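PDB 6DG4: Ulp1-like SUMO protease from Chaetomium thermophilum, which is a peptidase C48 cysteine protease catalytic domain that probably cleaves SUMO from its precursors and conjugates. Local coordinates for residues 202-205 and 206-210; 160-163 and 164-167; 179-183 and 184-188. All blocks are in the same frame, centred on the assembly; numbering follows the deposited sequence. Where two conformers were deposited one is given.

Interaction 1: residues 202-205 and 206-210; sequences CGVF and TITNA
C202 and T206 meet on the first turn of helix 202-215, within the Ulp1-type (C48) cysteine protease fold. The backbone bonds are those of a regular alpha-helix, each amide reaching the carbonyl four residues back: I207 N lies 3.1 Å from G203 O, and N209 N 2.8 Å from F205 O.

Two carbonyls each take a second, side-chain bond. T206 OG1 donates to C202 O over 2.9 Å, and T208 OG1 donates to V204 O over 2.8 Å. In both threonines the hydroxyl stands anti to the carbonyl carbon (chi1 -67° in T206), which turns it back along the helix. Hydroxyl and amide come to their shared carbonyl from opposite faces of its plane, so they do not compete for one approach. T208 OG1 is also bonded to Q231 of helix 228-241, while the amide oxygen of N209 goes to Y223 OH. C202 touches H137 and W138 of strand 137-144, consistent with its being the nucleophile of this thiol protease family.

Carbon packing is slight: I207 CG1 lies against the carbonyl oxygen of G203, 3.4 Å from G203 O. V204 and T208 run side by side, V204 CG1 lying 4.2 Å from T208 OG1.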
loop_
_atom_site.group_PDB
_atom_site.type_symbol
_atom_site.label_atom_id
_atom_site.label_comp_id
_atom_site.label_asym_id
_atom_site.label_seq_id
_atom_site.Cartn_x
_atom_site.Cartn_y
_atom_site.Cartn_z
ATOM N N CYS A 202 7.211 -4.738 9.497
ATOM C CA CYS A 202 6.369 -5.276 8.428
ATOM C C CYS A 202 5.431 -4.231 7.825
ATOM O O CYS A 202 5.233 -4.203 6.605
ATOM C CB CYS A 202 5.569 -6.482 8.933
ATOM S SG CYS A 202 4.409 -6.146 10.304
ATOM N N GLY A 203 4.806 -3.394 8.653
ATOM C CA GLY A 203 3.912 -2.387 8.110
ATOM C C GLY A 203 4.635 -1.356 7.269
ATOM O O GLY A 203 4.081 -0.839 6.293
ATOM N N VAL A 204 5.881 -1.040 7.630
ATOM C CA VAL A 204 6.643 -0.075 6.844
ATOM C C VAL A 204 7.087 -0.695 5.523
ATOM O O VAL A 204 7.063 -0.041 4.473
ATOM C CB VAL A 204 7.826 0.488 7.654
ATOM C CG1 VAL A 204 8.411 1.684 6.928
ATOM C CG2 VAL A 204 7.394 0.872 9.070
ATOM N N PHE A 205 7.508 -1.961 5.550
ATOM C CA PHE A 205 7.794 -2.664 4.306
ATOM C C PHE A 205 6.561 -2.709 3.408
ATOM O O PHE A 205 6.658 -2.516 2.190
ATOM C CB PHE A 205 8.227 -4.102 4.603
ATOM C CG PHE A 205 9.666 -4.256 5.031
ATOM C CD1 PHE A 205 10.695 -4.064 4.130
ATOM C CD2 PHE A 205 9.982 -4.666 6.315
ATOM C CE1 PHE A 205 12.009 -4.240 4.505
ATOM C CE2 PHE A 205 11.300 -4.837 6.696
ATOM C CZ PHE A 205 12.312 -4.625 5.786
ATOM N N THR A 206 5.395 -3.000 3.991
ATOM C CA THR A 206 4.162 -3.097 3.209
ATOM C C THR A 206 3.861 -1.776 2.504
ATOM O O THR A 206 3.572 -1.755 1.301
ATOM C CB THR A 206 3.018 -3.532 4.132
ATOM O OG1 THR A 206 3.241 -4.879 4.570
ATOM C CG2 THR A 206 1.659 -3.476 3.456
ATOM N N ILE A 207 3.934 -0.659 3.231
ATOM C CA ILE A 207 3.684 0.643 2.616
ATOM C C ILE A 207 4.719 0.932 1.534
ATOM O O ILE A 207 4.394 1.438 0.452
ATOM C CB ILE A 207 3.685 1.749 3.690
ATOM C CG1 ILE A 207 2.470 1.638 4.609
ATOM C CG2 ILE A 207 3.729 3.134 3.037
ATOM C CD1 ILE A 207 2.609 2.453 5.890
ATOM N N THR A 208 5.991 0.663 1.827
ATOM C CA THR A 208 7.051 1.046 0.900
ATOM C C THR A 208 6.993 0.201 -0.364
ATOM O O THR A 208 7.198 0.716 -1.471
ATOM C CB THR A 208 8.410 0.952 1.595
ATOM O OG1 THR A 208 8.402 1.768 2.774
ATOM C CG2 THR A 208 9.520 1.449 0.687
ATOM N N ASN A 209 6.706 -1.097 -0.221
ATOM C CA ASN A 209 6.520 -1.945 -1.392
ATOM C C ASN A 209 5.322 -1.490 -2.213
ATOM O O ASN A 209 5.333 -1.586 -3.445
ATOM C CB ASN A 209 6.376 -3.407 -0.974
ATOM C CG ASN A 209 7.695 -4.009 -0.546
ATOM O OD1 ASN A 209 8.760 -3.538 -0.945
ATOM N ND2 ASN A 209 7.636 -5.044 0.272
ATOM N N ALA A 210 4.274 -1.002 -1.545
ATOM C CA ALA A 210 3.115 -0.481 -2.262
ATOM C C ALA A 210 3.472 0.772 -3.056
ATOM O O ALA A 210 3.022 0.934 -4.198
ATOM C CB ALA A 210 1.965 -0.219 -1.290
#

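Interaction 2: residues 160-163 and 164-167; sequences RGSE and RVKA. With SO4 (sulfate ion), chain C.
S162 OG takes the amide of V165, the N-H of V165 N pointing almost straight at it (165°) over 3.2 Å. This is an N-cap at the start of helix 163-177, with OG swung away from the backbone N of S162 (chi1 156°), toward the amides of the first turn. The same hydroxyl oxygen has a short bond, 2.5 Å, to a water that accepts from R164 NH2 in the plane of the guanidinium, at its edge. The other end of that group, R164 NH1, forms a salt bridge with E134.

The backbone continues the first turn: K166 N donates to S162 O at 3.0 Å and A167 N to E163 O at 2.9 Å. A salt bridge closes over this turn. K166, extended beyond CG, brings NZ to 3.0 Å from E163 OE2, meeting it from above the carboxylate plane; the bend of E163 at chi2 (-56°) turns its carboxylate toward the lysine. D190 is a second acidic partner of K166 NZ and also bonds G161 N.

In one of its two deposited conformers R160 gives NH2 to a sulfate, probably from the crystallisation liquor, that R195 also binds; that bond is therefore less certain. With two carboxylates beside it, the ammonium of K166 is probably stabilised in its charged form.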
loop_
_atom_site.group_PDB
_atom_site.type_symbol
_atom_site.label_atom_id
_atom_site.label_comp_id
_atom_site.label_asym_id
_atom_site.label_seq_id
_atom_site.Cartn_x
_atom_site.Cartn_y
_atom_site.Cartn_z
ATOM N N ARG A 160 9.291 -12.836 -1.710
ATOM C CA ARG A 160 8.592 -14.026 -2.177
ATOM C C ARG A 160 7.274 -14.195 -1.428
ATOM O O ARG A 160 7.159 -13.867 -0.244
ATOM C CB ARG A 160 9.468 -15.263 -1.973
ATOM C CG ARG A 160 8.784 -16.564 -2.356
ATOM C CD ARG A 160 9.687 -17.785 -2.204
ATOM N NE ARG A 160 10.188 -17.993 -0.844
ATOM C CZ ARG A 160 9.432 -18.291 0.211
ATOM N NH1 ARG A 160 8.114 -18.395 0.093
ATOM N NH2 ARG A 160 9.999 -18.471 1.396
ATOM N N GLY A 161 6.272 -14.728 -2.131
ATOM C CA GLY A 161 4.927 -14.823 -1.612
ATOM C C GLY A 161 4.453 -16.237 -1.291
ATOM O O GLY A 161 5.058 -17.242 -1.659
ATOM N N SER A 162 3.312 -16.274 -0.598
ATOM C CA SER A 162 2.661 -17.508 -0.178
ATOM C C SER A 162 1.803 -18.084 -1.298
ATOM O O SER A 162 1.005 -17.368 -1.910
ATOM C CB SER A 162 1.773 -17.178 1.028
ATOM O OG SER A 162 0.709 -18.090 1.194
ATOM N N GLU A 163 1.946 -19.394 -1.541
ATOM C CA GLU A 163 1.090 -20.064 -2.519
ATOM C C GLU A 163 -0.380 -19.969 -2.124
ATOM O O GLU A 163 -1.254 -19.799 -2.980
ATOM C CB GLU A 163 1.511 -21.525 -2.677
ATOM C CG GLU A 163 2.919 -21.695 -3.223
ATOM C CD GLU A 163 3.123 -20.984 -4.551
ATOM O OE1 GLU A 163 2.267 -21.144 -5.453
ATOM O OE2 GLU A 163 4.135 -20.254 -4.677
ATOM N N ARG A 164 -0.671 -20.051 -0.827
ATOM C CA ARG A 164 -2.047 -19.924 -0.360
ATOM C C ARG A 164 -2.635 -18.566 -0.728
ATOM O O ARG A 164 -3.775 -18.476 -1.199
ATOM C CB ARG A 164 -2.078 -20.144 1.149
ATOM C CG ARG A 164 -3.348 -19.730 1.822
ATOM C CD ARG A 164 -3.278 -20.055 3.300
ATOM N NE ARG A 164 -4.207 -19.229 4.054
ATOM C CZ ARG A 164 -3.919 -18.024 4.535
ATOM N NH1 ARG A 164 -4.841 -17.356 5.209
ATOM N NH2 ARG A 164 -2.716 -17.494 4.360
ATOM N N VAL A 165 -1.879 -17.490 -0.511
ATOM C CA VAL A 165 -2.375 -16.165 -0.863
ATOM C C VAL A 165 -2.537 -16.042 -2.372
ATOM O O VAL A 165 -3.551 -15.531 -2.863
ATOM C CB VAL A 165 -1.456 -15.071 -0.298
ATOM C CG1 VAL A 165 -1.866 -13.704 -0.834
ATOM C CG2 VAL A 165 -1.513 -15.080 1.219
ATOM N N LYS A 166 -1.534 -16.493 -3.132
ATOM C CA LYS A 166 -1.613 -16.400 -4.586
ATOM C C LYS A 166 -2.862 -17.088 -5.121
ATOM O O LYS A 166 -3.541 -16.558 -6.008
ATOM C CB LYS A 166 -0.378 -17.032 -5.221
ATOM C CG LYS A 166 0.907 -16.275 -4.984
ATOM C CD LYS A 166 2.090 -17.180 -5.323
ATOM C CE LYS A 166 3.403 -16.467 -5.204
ATOM N NZ LYS A 166 4.529 -17.399 -5.476
ATOM N N ALA A 167 -3.162 -18.287 -4.620
ATOM C CA ALA A 167 -4.349 -18.997 -5.083
ATOM C C ALA A 167 -5.624 -18.230 -4.748
ATOM O O ALA A 167 -6.563 -18.193 -5.554
ATOM C CB ALA A 167 -4.385 -20.396 -4.476
HETATM S S SO4 C . 13.484 -17.153 2.661
HETATM O O1 SO4 C . 13.279 -16.157 3.710
HETATM O O2 SO4 C . 14.846 -17.674 2.739
HETATM O O3 SO4 C . 12.535 -18.248 2.846
HETATM O O4 SO4 C . 13.275 -16.536 1.353
HETATM O O HOH W 1 -0.074 -17.889 3.532
#

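Interaction 3: residues 179-183 and 184-188; sequences DQFVE and AEWQA
F181 and W186 form the first shell: F181 CE1 rests over one face of the indole, 3.6 Å from W186 CD1. The pair is oblique, with F181 and the five-membered ring of W186 inclined at 32° and their centroids 5.0 Å apart. With chi1 at -176° F181 extends away from its own backbone N, which carries the phenyl group toward W186.

Next to the rings, V182 O lies near the indole plane at its edge, 3.4 Å from W186 CD1. On the side chain of V182, CG1 touches E185 OE2, the two side chains crossing at a slant.

What positions these groups is a tight 3-10 turn. E185 N bonds to V182 O at 3.0 Å, and W186 N reaches E183 O at a longer 3.3 Å; both donors sit well above the carbonyl planes. Farther out, V173 of helix 163-177 touches both F181 and W186, and the chain then enters strand 187-188, where Q187 pairs with R148 and V150.

One water ties the turn together, accepting from W186 NE1 at 2.9 Å and from V182 N while donating to Q180 O. The N-H of the buried W186 thus has a polar partner in this water, and this in-plane bond, with F181 against one face, is consistent with a restrained indole orientation.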
loop_
_atom_site.group_PDB
_atom_site.type_symbol
_atom_site.label_atom_id
_atom_site.label_comp_id
_atom_site.label_asym_id
_atom_site.label_seq_id
_atom_site.Cartn_x
_atom_site.Cartn_y
_atom_site.Cartn_z
ATOM N N ASP A 179 -16.860 -14.893 -17.357
ATOM C CA ASP A 179 -16.530 -15.454 -18.658
ATOM C C ASP A 179 -15.370 -14.743 -19.339
ATOM O O ASP A 179 -14.933 -15.200 -20.398
ATOM C CB ASP A 179 -17.758 -15.472 -19.578
ATOM C CG ASP A 179 -18.344 -14.086 -19.840
ATOM O OD1 ASP A 179 -17.941 -13.108 -19.181
ATOM O OD2 ASP A 179 -19.244 -13.983 -20.705
ATOM N N GLN A 180 -14.861 -13.656 -18.765
ATOM C CA GLN A 180 -13.672 -12.993 -19.287
ATOM C C GLN A 180 -12.383 -13.503 -18.645
ATOM O O GLN A 180 -11.299 -13.016 -18.989
ATOM C CB GLN A 180 -13.793 -11.476 -19.104
ATOM C CG GLN A 180 -15.068 -10.877 -19.680
ATOM C CD GLN A 180 -15.218 -11.133 -21.166
ATOM O OE1 GLN A 180 -14.320 -10.830 -21.953
ATOM N NE2 GLN A 180 -16.361 -11.693 -21.558
ATOM N N PHE A 181 -12.473 -14.466 -17.727
ATOM C CA PHE A 181 -11.294 -15.044 -17.095
ATOM C C PHE A 181 -10.697 -16.134 -17.981
ATOM O O PHE A 181 -11.360 -17.133 -18.286
ATOM C CB PHE A 181 -11.651 -15.637 -15.737
ATOM C CG PHE A 181 -10.465 -16.164 -14.981
ATOM C CD1 PHE A 181 -9.473 -15.303 -14.531
ATOM C CD2 PHE A 181 -10.338 -17.517 -14.717
ATOM C CE1 PHE A 181 -8.383 -15.789 -13.831
ATOM C CE2 PHE A 181 -9.250 -18.000 -14.018
ATOM C CZ PHE A 181 -8.274 -17.135 -13.580
ATOM N N VAL A 182 -9.435 -15.953 -18.358
ATOM C CA VAL A 182 -8.700 -16.893 -19.199
ATOM C C VAL A 182 -7.564 -17.424 -18.335
ATOM O O VAL A 182 -6.508 -16.785 -18.217
ATOM C CB VAL A 182 -8.172 -16.227 -20.472
ATOM C CG1 VAL A 182 -7.449 -17.241 -21.339
ATOM C CG2 VAL A 182 -9.309 -15.578 -21.237
ATOM N N GLU A 183 -7.786 -18.592 -17.720
ATOM C CA GLU A 183 -6.962 -19.015 -16.591
ATOM C C GLU A 183 -5.491 -19.130 -16.967
ATOM O O GLU A 183 -4.614 -18.754 -16.181
ATOM C CB GLU A 183 -7.474 -20.343 -16.025
ATOM C CG GLU A 183 -7.398 -21.520 -16.993
ATOM C CD GLU A 183 -8.016 -22.793 -16.437
ATOM O OE1 GLU A 183 -8.592 -22.752 -15.327
ATOM O OE2 GLU A 183 -7.924 -23.839 -17.116
ATOM N N ALA A 184 -5.196 -19.654 -18.157
ATOM C CA ALA A 184 -3.808 -19.919 -18.517
ATOM C C ALA A 184 -3.033 -18.647 -18.836
ATOM O O ALA A 184 -1.799 -18.675 -18.830
ATOM C CB ALA A 184 -3.740 -20.884 -19.703
ATOM N N GLU A 185 -3.719 -17.544 -19.128
ATOM C CA GLU A 185 -3.045 -16.283 -19.414
ATOM C C GLU A 185 -2.766 -15.467 -18.161
ATOM O O GLU A 185 -2.069 -14.454 -18.250
ATOM C CB GLU A 185 -3.830 -15.482 -20.468
ATOM C CG GLU A 185 -3.650 -16.079 -21.875
ATOM C CD GLU A 185 -4.528 -15.477 -22.964
ATOM O OE1 GLU A 185 -4.522 -14.241 -23.157
ATOM O OE2 GLU A 185 -5.199 -16.264 -23.665
ATOM N N TRP A 186 -3.257 -15.901 -17.003
ATOM C CA TRP A 186 -2.926 -15.313 -15.714
ATOM C C TRP A 186 -1.802 -16.106 -15.059
ATOM O O TRP A 186 -1.658 -17.312 -15.276
ATOM C CB TRP A 186 -4.154 -15.312 -14.792
ATOM C CG TRP A 186 -5.094 -14.192 -15.103
ATOM C CD1 TRP A 186 -6.045 -14.162 -16.085
ATOM C CD2 TRP A 186 -5.145 -12.916 -14.457
ATOM N NE1 TRP A 186 -6.695 -12.949 -16.078
ATOM C CE2 TRP A 186 -6.155 -12.166 -15.092
ATOM C CE3 TRP A 186 -4.442 -12.340 -13.394
ATOM C CZ2 TRP A 186 -6.470 -10.868 -14.699
ATOM C CZ3 TRP A 186 -4.758 -11.058 -13.007
ATOM C CH2 TRP A 186 -5.757 -10.330 -13.661
ATOM N N GLN A 187 -0.993 -15.416 -14.261
ATOM C CA GLN A 187 0.030 -16.106 -13.497
ATOM C C GLN A 187 0.330 -15.358 -12.212
ATOM O O GLN A 187 0.104 -14.150 -12.092
ATOM C CB GLN A 187 1.335 -16.287 -14.272
ATOM C CG GLN A 187 1.985 -15.014 -14.707
ATOM C CD GLN A 187 3.072 -15.268 -15.733
ATOM O OE1 GLN A 187 4.152 -15.762 -15.403
ATOM N NE2 GLN A 187 2.786 -14.946 -16.991
ATOM N N ALA A 188 0.835 -16.109 -11.247
ATOM C CA ALA A 188 1.385 -15.542 -10.031
ATOM C C ALA A 188 2.860 -15.257 -10.274
ATOM O O ALA A 188 3.584 -16.105 -10.804
ATOM C CB ALA A 188 1.212 -16.520 -8.872
HETATM O O HOH W 2 -8.625 -13.090 -18.209
#

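How the interactions relate
Along the chain, interaction 2 comes first, where the loop after strand 149-153 turns into helix 163-177. Interaction 3 follows, reversing the chain after that helix and delivering it to strand 187-188 at one edge of the five-stranded sheet. Interaction 1 comes last, at the start of helix 202-215, nearer the centre of the chain. All three are local, in series; none encloses or crosses another. Interactions 2 and 3 touch directly, K166 CD lying 3.7 Å from A188 CB, so the helix start packs on the strand that the turn leads into. Interaction 1 stays apart, its nearest atoms about 8 Å from interaction 2 and about 15 Å from interaction 3.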